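Local coordinates for protein glycosyltransferase (duf1792) (Streptococcus sanguinis, PDB 5V4A) that binds UDP as the GT-D-fold glycosyltransferase domain at the C-terminal end of a longer protein that probably serves export of a serine-rich repeat cell wall protein, at residues Ile170-Ser173 with Arg174-Ser178; Gln185-Arg188 with Glu189-Asn193; Lys205-Val208 with Tyr209-Gln213. One frame throughout, in Å; residues are numbered along the deposited sequence.

How the interactions relate
The three contacts run from a surface loop through a fraying helix end to a buried helix of one GT-D domain. Interaction 1 is the loop after strand 165-171, where backbone groups point at the uracil of UDP. Interaction 2 lies at the end of the helix that follows that strand; it is partly buried, and after one regular backbone bond, weaker mixed ones and a water take over. Interaction 3 is buried within helix 201-213, with four successive i to i+4 backbone bonds, all fairly straight, and its first residue reaches the diphosphate of the same nucleotide. Interactions 2 and 3 meet directly where Val-187 CG1 packs on Leu-211 CD2 at 3.7 Å, whereas interaction 1 touches neither.

Interaction 1: Ile170-Ser173 with Arg174-Ser178. With UDP (uridine-5'-diphosphate), chain C.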
# COMPACT_ATOMS: atom_id res chain seq x y z
N ILE A 170 27.67 1.06 -6.62
CA ILE A 170 27.50 1.22 -8.06
C ILE A 170 28.31 0.15 -8.79
O ILE A 170 29.51 -0.01 -8.55
CB ILE A 170 27.95 2.62 -8.52
CG1 ILE A 170 27.13 3.73 -7.85
CG2 ILE A 170 27.84 2.72 -10.03
CD1 ILE A 170 25.62 3.53 -7.82
N CYS A 171 27.65 -0.56 -9.72
CA CYS A 171 28.17 -1.75 -10.39
C CYS A 171 28.26 -1.52 -11.89
O CYS A 171 27.80 -0.46 -12.35
CB CYS A 171 27.25 -2.93 -10.09
SG CYS A 171 27.06 -3.21 -8.32
N PRO A 172 28.84 -2.43 -12.68
CA PRO A 172 28.75 -2.28 -14.14
C PRO A 172 27.30 -2.27 -14.60
O PRO A 172 26.46 -3.05 -14.12
CB PRO A 172 29.50 -3.51 -14.68
CG PRO A 172 30.46 -3.87 -13.61
CD PRO A 172 29.74 -3.55 -12.31
N SER A 173 27.01 -1.38 -15.55
CA SER A 173 25.67 -1.27 -16.13
C SER A 173 25.31 -2.48 -16.99
O SER A 173 24.13 -2.71 -17.26
CB SER A 173 25.57 0.01 -16.97
OG SER A 173 26.51 -0.01 -18.02
N ARG A 174 26.31 -3.23 -17.44
CA ARG A 174 26.09 -4.45 -18.20
C ARG A 174 27.18 -5.42 -17.81
O ARG A 174 28.24 -5.02 -17.34
CB ARG A 174 26.13 -4.19 -19.72
CG ARG A 174 27.48 -3.69 -20.20
CD ARG A 174 27.39 -3.25 -21.66
NE ARG A 174 28.71 -3.11 -22.29
CZ ARG A 174 29.39 -4.11 -22.85
NH1 ARG A 174 28.87 -5.34 -22.87
NH2 ARG A 174 30.58 -3.89 -23.40
N ASN A 175 26.92 -6.71 -18.02
CA ASN A 175 27.90 -7.76 -17.70
C ASN A 175 28.39 -7.65 -16.25
O ASN A 175 29.58 -7.80 -15.96
CB ASN A 175 29.09 -7.69 -18.67
CG ASN A 175 28.74 -8.11 -20.09
OD1 ASN A 175 27.66 -8.63 -20.37
ND2 ASN A 175 29.65 -7.84 -21.01
N ALA A 176 27.47 -7.36 -15.33
CA ALA A 176 27.87 -7.21 -13.92
C ALA A 176 28.25 -8.54 -13.30
O ALA A 176 28.95 -8.56 -12.27
CB ALA A 176 26.74 -6.59 -13.09
N TYR A 177 27.82 -9.65 -13.88
CA TYR A 177 28.10 -10.95 -13.28
C TYR A 177 29.59 -11.18 -13.10
O TYR A 177 30.00 -11.87 -12.15
CB TYR A 177 27.49 -12.08 -14.11
CG TYR A 177 27.70 -13.41 -13.43
CD1 TYR A 177 26.80 -13.84 -12.46
CD2 TYR A 177 28.80 -14.24 -13.73
CE1 TYR A 177 26.98 -15.05 -11.80
CE2 TYR A 177 28.97 -15.45 -13.08
CZ TYR A 177 28.05 -15.84 -12.11
OH TYR A 177 28.21 -17.04 -11.45
N SER A 178 30.44 -10.63 -13.97
CA SER A 178 31.86 -10.90 -13.80
C SER A 178 32.43 -10.27 -12.53
O SER A 178 33.54 -10.63 -12.13
CB SER A 178 32.66 -10.41 -15.01
OG SER A 178 32.88 -9.02 -14.95
N1 UDP C . 21.54 -3.85 -14.95
C2 UDP C . 22.76 -3.43 -14.49
N3 UDP C . 23.82 -4.24 -14.82
C4 UDP C . 23.77 -5.41 -15.55
C5 UDP C . 22.46 -5.79 -15.98
C6 UDP C . 21.40 -5.02 -15.67
O2 UDP C . 22.91 -2.41 -13.84
O4 UDP C . 24.82 -6.05 -15.76
C1' UDP C . 20.35 -3.05 -14.56
C2' UDP C . 19.69 -2.19 -15.63
O2' UDP C . 20.43 -0.99 -15.87
C3' UDP C . 18.31 -1.95 -14.97
C4' UDP C . 18.08 -3.22 -14.14
O4' UDP C . 19.34 -3.93 -14.15
O3' UDP C . 18.32 -0.84 -14.08
C5' UDP C . 16.96 -4.12 -14.61
O5' UDP C . 16.91 -5.37 -13.89
PA UDP C . 15.90 -6.51 -14.32
O1A UDP C . 16.28 -7.08 -15.68
O2A UDP C . 15.83 -7.46 -13.18
O3A UDP C . 14.48 -5.74 -14.51
PB UDP C . 12.97 -6.22 -14.64
O1B UDP C . 13.08 -7.74 -14.46
O2B UDP C . 12.61 -5.87 -16.11
O3B UDP C . 12.09 -5.57 -13.61
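Pro-172 and Ala-176 come together in a loop of the GT-D fold, the one that leaves strand 165-171 of the parallel sheet and receives the uracil of UDP. Cys-171, the last residue of the strand, is still held by it: its backbone pairs with Glu-147 of the neighbouring strand, and its side chain lies buried against Val-146 and Leu-200. Pro-172 then takes up the contact with both ring and carbonyl. Its CB rests 3.3 Å from Arg-174 O, while its CD meets the methyl of Ala-176 in a loose apolar touch at 4.3 Å. Its carbonyl turns to the nucleotide, and UDP N3 donates to Pro-172 O over 3.0 Å in a nearly straight bond (167°). Ser-173 continues the loop, and its backbone oxygen also comes close to the base, Ser-173 O lying 2.9 Å from UDP N3. Beyond it, Asn-175 adopts a left-handed helical backbone (phi 54°), which bends the chain back toward the base, and its OD1 is secured by the backbone N of Asp-45. The bend brings Ala-176 N to UDP O4, a bond of 3.0 Å. A donor at N3 and an acceptor at O4 are the features that distinguish uracil from cytosine, and the two bonds are consistent with main-chain recognition of uracil in this loop. The methyl of Ala-176 flanks the same oxygen, its CB lying 3.3 Å from UDP O4.

Interaction 2: Gln185-Arg188 with Glu189-Asn193; sequences QAVR and EHADN
Val-187 O receives the backbone of both His-190 and Ala-191, and this sharing marks the closing turn of helix 180-190. Among the backbone bonds, only the first has the ordinary span of an alpha helix with a sound angle: Glu-189 N donates to Gln-185 O over 3.2 Å. Ala-186 O is then reached by Glu-189 N and His-190 N, both weakly. The His-190 N to Val-187 O bond spans three residues, as in a 3-10 turn, and its donor stands above the carbonyl plane, 65° out of it. Ala-191 N also comes to Val-187 O, close at 2.8 Å but at a poor angle that leaves the bond weak.

At the next carbonyl a water takes over. It donates to Arg-188 O at 2.8 Å and accepts from Asp-192 N at 3.0 Å, bridging a gap that a direct helical bond would otherwise span; Asp-192, with phi 48°, has already left the helical path.

The apolar contribution is small. Val-187 CG1, anti to its own N (chi1 163°), lies 4.1 Å from the methyl of Ala-191, and the two turn inward onto Val-146 and Leu-144 of strand 142-148.

The imidazole of His-190 packs on Ile-169 of strand 165-171 and brings CD2 to 3.3 Å from Ala-186 O. On the outer side lie Glu-189 and Arg-188, the latter extending away to a salt bridge with Glu-214. Sharing Val-187 O between two donors and handing Arg-188 O to a water lets the helix end without a full set of direct backbone bonds.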
# COMPACT_ATOMS: atom_id res chain seq x y z
N GLN A 185 31.36 -8.55 -1.72
CA GLN A 185 32.28 -8.05 -0.72
C GLN A 185 31.93 -6.63 -0.32
O GLN A 185 31.95 -6.28 0.87
CB GLN A 185 33.71 -8.13 -1.24
CG GLN A 185 34.75 -7.60 -0.30
CD GLN A 185 36.13 -8.10 -0.65
OE1 GLN A 185 36.43 -8.34 -1.82
NE2 GLN A 185 36.98 -8.26 0.36
N ALA A 186 31.54 -5.81 -1.29
CA ALA A 186 31.12 -4.45 -0.97
C ALA A 186 29.87 -4.46 -0.12
O ALA A 186 29.75 -3.67 0.82
CB ALA A 186 30.89 -3.65 -2.25
N VAL A 187 28.93 -5.36 -0.41
CA VAL A 187 27.70 -5.43 0.38
C VAL A 187 28.02 -5.76 1.83
O VAL A 187 27.53 -5.10 2.75
CB VAL A 187 26.72 -6.45 -0.23
CG1 VAL A 187 25.65 -6.82 0.77
CG2 VAL A 187 26.09 -5.87 -1.51
N ARG A 188 28.87 -6.76 2.06
CA ARG A 188 29.19 -7.11 3.44
C ARG A 188 29.80 -5.94 4.20
O ARG A 188 29.54 -5.77 5.39
CB ARG A 188 30.13 -8.32 3.47
CG ARG A 188 29.53 -9.58 2.85
CD ARG A 188 30.50 -10.80 2.99
NE ARG A 188 30.06 -11.90 2.14
CZ ARG A 188 30.65 -12.24 1.00
NH1 ARG A 188 31.73 -11.58 0.58
NH2 ARG A 188 30.16 -13.22 0.27
N GLU A 189 30.60 -5.11 3.51
CA GLU A 189 31.29 -4.01 4.17
C GLU A 189 30.37 -2.83 4.49
O GLU A 189 30.64 -2.10 5.45
CB GLU A 189 32.44 -3.51 3.29
CG GLU A 189 33.48 -2.67 4.04
CD GLU A 189 33.77 -1.34 3.38
OE1 GLU A 189 34.16 -0.39 4.10
OE2 GLU A 189 33.60 -1.23 2.14
N HIS A 190 29.28 -2.65 3.74
CA HIS A 190 28.46 -1.45 3.91
C HIS A 190 27.03 -1.73 4.33
O HIS A 190 26.29 -0.77 4.61
CB HIS A 190 28.43 -0.64 2.61
CG HIS A 190 29.77 -0.12 2.20
ND1 HIS A 190 30.39 0.91 2.86
CD2 HIS A 190 30.61 -0.52 1.22
CE1 HIS A 190 31.56 1.15 2.28
NE2 HIS A 190 31.72 0.29 1.30
N ALA A 191 26.61 -2.99 4.43
CA ALA A 191 25.19 -3.25 4.60
C ALA A 191 24.73 -2.92 6.01
O ALA A 191 23.62 -2.41 6.19
CB ALA A 191 24.87 -4.71 4.25
N ASP A 192 25.56 -3.19 7.01
CA ASP A 192 25.16 -2.99 8.42
C ASP A 192 23.79 -3.67 8.56
O ASP A 192 23.60 -4.79 8.09
CB ASP A 192 25.20 -1.51 8.79
CG ASP A 192 26.61 -0.98 9.03
OD1 ASP A 192 26.88 0.17 8.62
OD2 ASP A 192 27.42 -1.69 9.64
N ASN A 193 22.79 -2.99 9.11
CA ASN A 193 21.45 -3.55 9.19
C ASN A 193 20.51 -2.98 8.12
O ASN A 193 19.29 -3.07 8.28
CB ASN A 193 20.89 -3.32 10.59
CG ASN A 193 21.68 -4.08 11.66
OD1 ASN A 193 21.74 -5.31 11.63
ND2 ASN A 193 22.30 -3.35 12.59
O HOH W 1 28.29 -4.30 7.45

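Interaction 3: Lys205-Val208 with Tyr209-Gln213; sequences KVLV and YDLVQ
Tyr-209 O is gripped twice by Gln-213, by its backbone N at 3.2 Å and by its side-chain NE2 at 3.3 Å, the two arriving from opposite faces of the carbonyl plane; the N of Tyr-209 in turn donates back to Lys-205 O. The NE2 bond goes with a side chain lying over the phenol, NE2 standing 3.4 Å above one face of the Tyr-209 ring, toward its rim, while Gln-213 OE1 is held by Arg-65 NH1. Asp-210 OD1 approaches the same ring at its edge.

Three further backbone bonds run in regular alpha-helical succession, the shortest from Leu-211 N to Leu-207 O at 2.8 Å and nearly along the C=O axis. They belong to helix 201-213, the crossover of the beta-alpha-beta unit that joins strands 195-199 and 218-220 of the parallel sheet.

Each side of this helix meets different neighbours. Leu-207 and Leu-211 lie alongside one another with their CD1 methyls 3.8 Å apart, and Leu-207 also touches Ile-183 and Lys-184 of helix 180-190. Val-208 and Val-212 meet at a slant, CG1 against CG2 at 4.0 Å, facing strand 24-27 through Val-26 and Ser-24. On a third side Val-206 CG1 runs beside the carboxylate of Asp-210, 3.8 Å from its OD2. That acid forms salt bridges with Lys-184 through OD2 and with Arg-53 through OD1. At the other end of the stretch Lys-205 NZ bridges Asp-220 and the alpha-phosphate of UDP; Arg-27, which also binds UDP, lies close by.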
# COMPACT_ATOMS: atom_id res chain seq x y z
N LYS A 205 19.73 -11.66 -9.38
CA LYS A 205 19.06 -12.86 -8.89
C LYS A 205 20.02 -13.74 -8.11
O LYS A 205 19.66 -14.30 -7.06
CB LYS A 205 18.45 -13.63 -10.05
CG LYS A 205 17.30 -12.88 -10.73
CD LYS A 205 17.73 -11.99 -11.84
CE LYS A 205 16.52 -11.33 -12.51
NZ LYS A 205 15.96 -10.07 -11.88
N VAL A 206 21.25 -13.86 -8.60
CA VAL A 206 22.26 -14.64 -7.90
C VAL A 206 22.70 -13.91 -6.64
O VAL A 206 23.00 -14.54 -5.62
CB VAL A 206 23.45 -14.90 -8.83
CG1 VAL A 206 24.41 -15.85 -8.16
CG2 VAL A 206 22.97 -15.43 -10.17
N LEU A 207 22.79 -12.58 -6.72
CA LEU A 207 23.17 -11.77 -5.58
C LEU A 207 22.18 -11.94 -4.44
O LEU A 207 22.56 -12.25 -3.30
CB LEU A 207 23.29 -10.31 -6.02
CG LEU A 207 23.82 -9.25 -5.03
CD1 LEU A 207 25.07 -9.72 -4.30
CD2 LEU A 207 24.04 -7.90 -5.71
N VAL A 208 20.89 -11.73 -4.71
CA VAL A 208 19.90 -11.88 -3.65
C VAL A 208 19.98 -13.29 -3.06
O VAL A 208 19.99 -13.46 -1.84
CB VAL A 208 18.48 -11.58 -4.14
CG1 VAL A 208 17.47 -12.07 -3.06
CG2 VAL A 208 18.30 -10.10 -4.39
N TYR A 209 19.99 -14.31 -3.92
CA TYR A 209 20.05 -15.68 -3.40
C TYR A 209 21.26 -15.87 -2.49
O TYR A 209 21.13 -16.38 -1.36
CB TYR A 209 20.10 -16.69 -4.54
CG TYR A 209 20.13 -18.11 -4.00
CD1 TYR A 209 18.97 -18.82 -3.82
CD2 TYR A 209 21.33 -18.72 -3.66
CE1 TYR A 209 19.00 -20.11 -3.30
CE2 TYR A 209 21.37 -20.01 -3.13
CZ TYR A 209 20.20 -20.70 -2.97
OH TYR A 209 20.22 -21.98 -2.46
N ASP A 210 22.44 -15.46 -2.95
CA ASP A 210 23.65 -15.65 -2.17
C ASP A 210 23.60 -14.87 -0.87
O ASP A 210 24.07 -15.34 0.17
CB ASP A 210 24.89 -15.24 -2.98
CG ASP A 210 25.32 -16.30 -3.98
OD1 ASP A 210 24.79 -17.43 -3.94
OD2 ASP A 210 26.21 -16.00 -4.80
N LEU A 211 23.07 -13.65 -0.92
CA LEU A 211 22.98 -12.83 0.28
C LEU A 211 21.99 -13.40 1.29
O LEU A 211 22.24 -13.34 2.49
CB LEU A 211 22.58 -11.40 -0.10
CG LEU A 211 23.66 -10.54 -0.75
CD1 LEU A 211 23.08 -9.19 -1.15
CD2 LEU A 211 24.85 -10.38 0.18
N VAL A 212 20.90 -14.02 0.81
CA VAL A 212 19.95 -14.67 1.72
C VAL A 212 20.63 -15.78 2.50
O VAL A 212 20.42 -15.94 3.71
CB VAL A 212 18.75 -15.21 0.92
CG1 VAL A 212 17.93 -16.17 1.77
CG2 VAL A 212 17.88 -14.05 0.40
N GLN A 213 21.50 -16.54 1.84
CA GLN A 213 22.17 -17.65 2.52
C GLN A 213 23.04 -17.14 3.67
O GLN A 213 23.32 -17.89 4.62
CB GLN A 213 23.00 -18.45 1.52
CG GLN A 213 22.21 -18.94 0.31
CD GLN A 213 20.85 -19.55 0.65
OE1 GLN A 213 20.74 -20.44 1.49
NE2 GLN A 213 19.81 -19.06 -0.02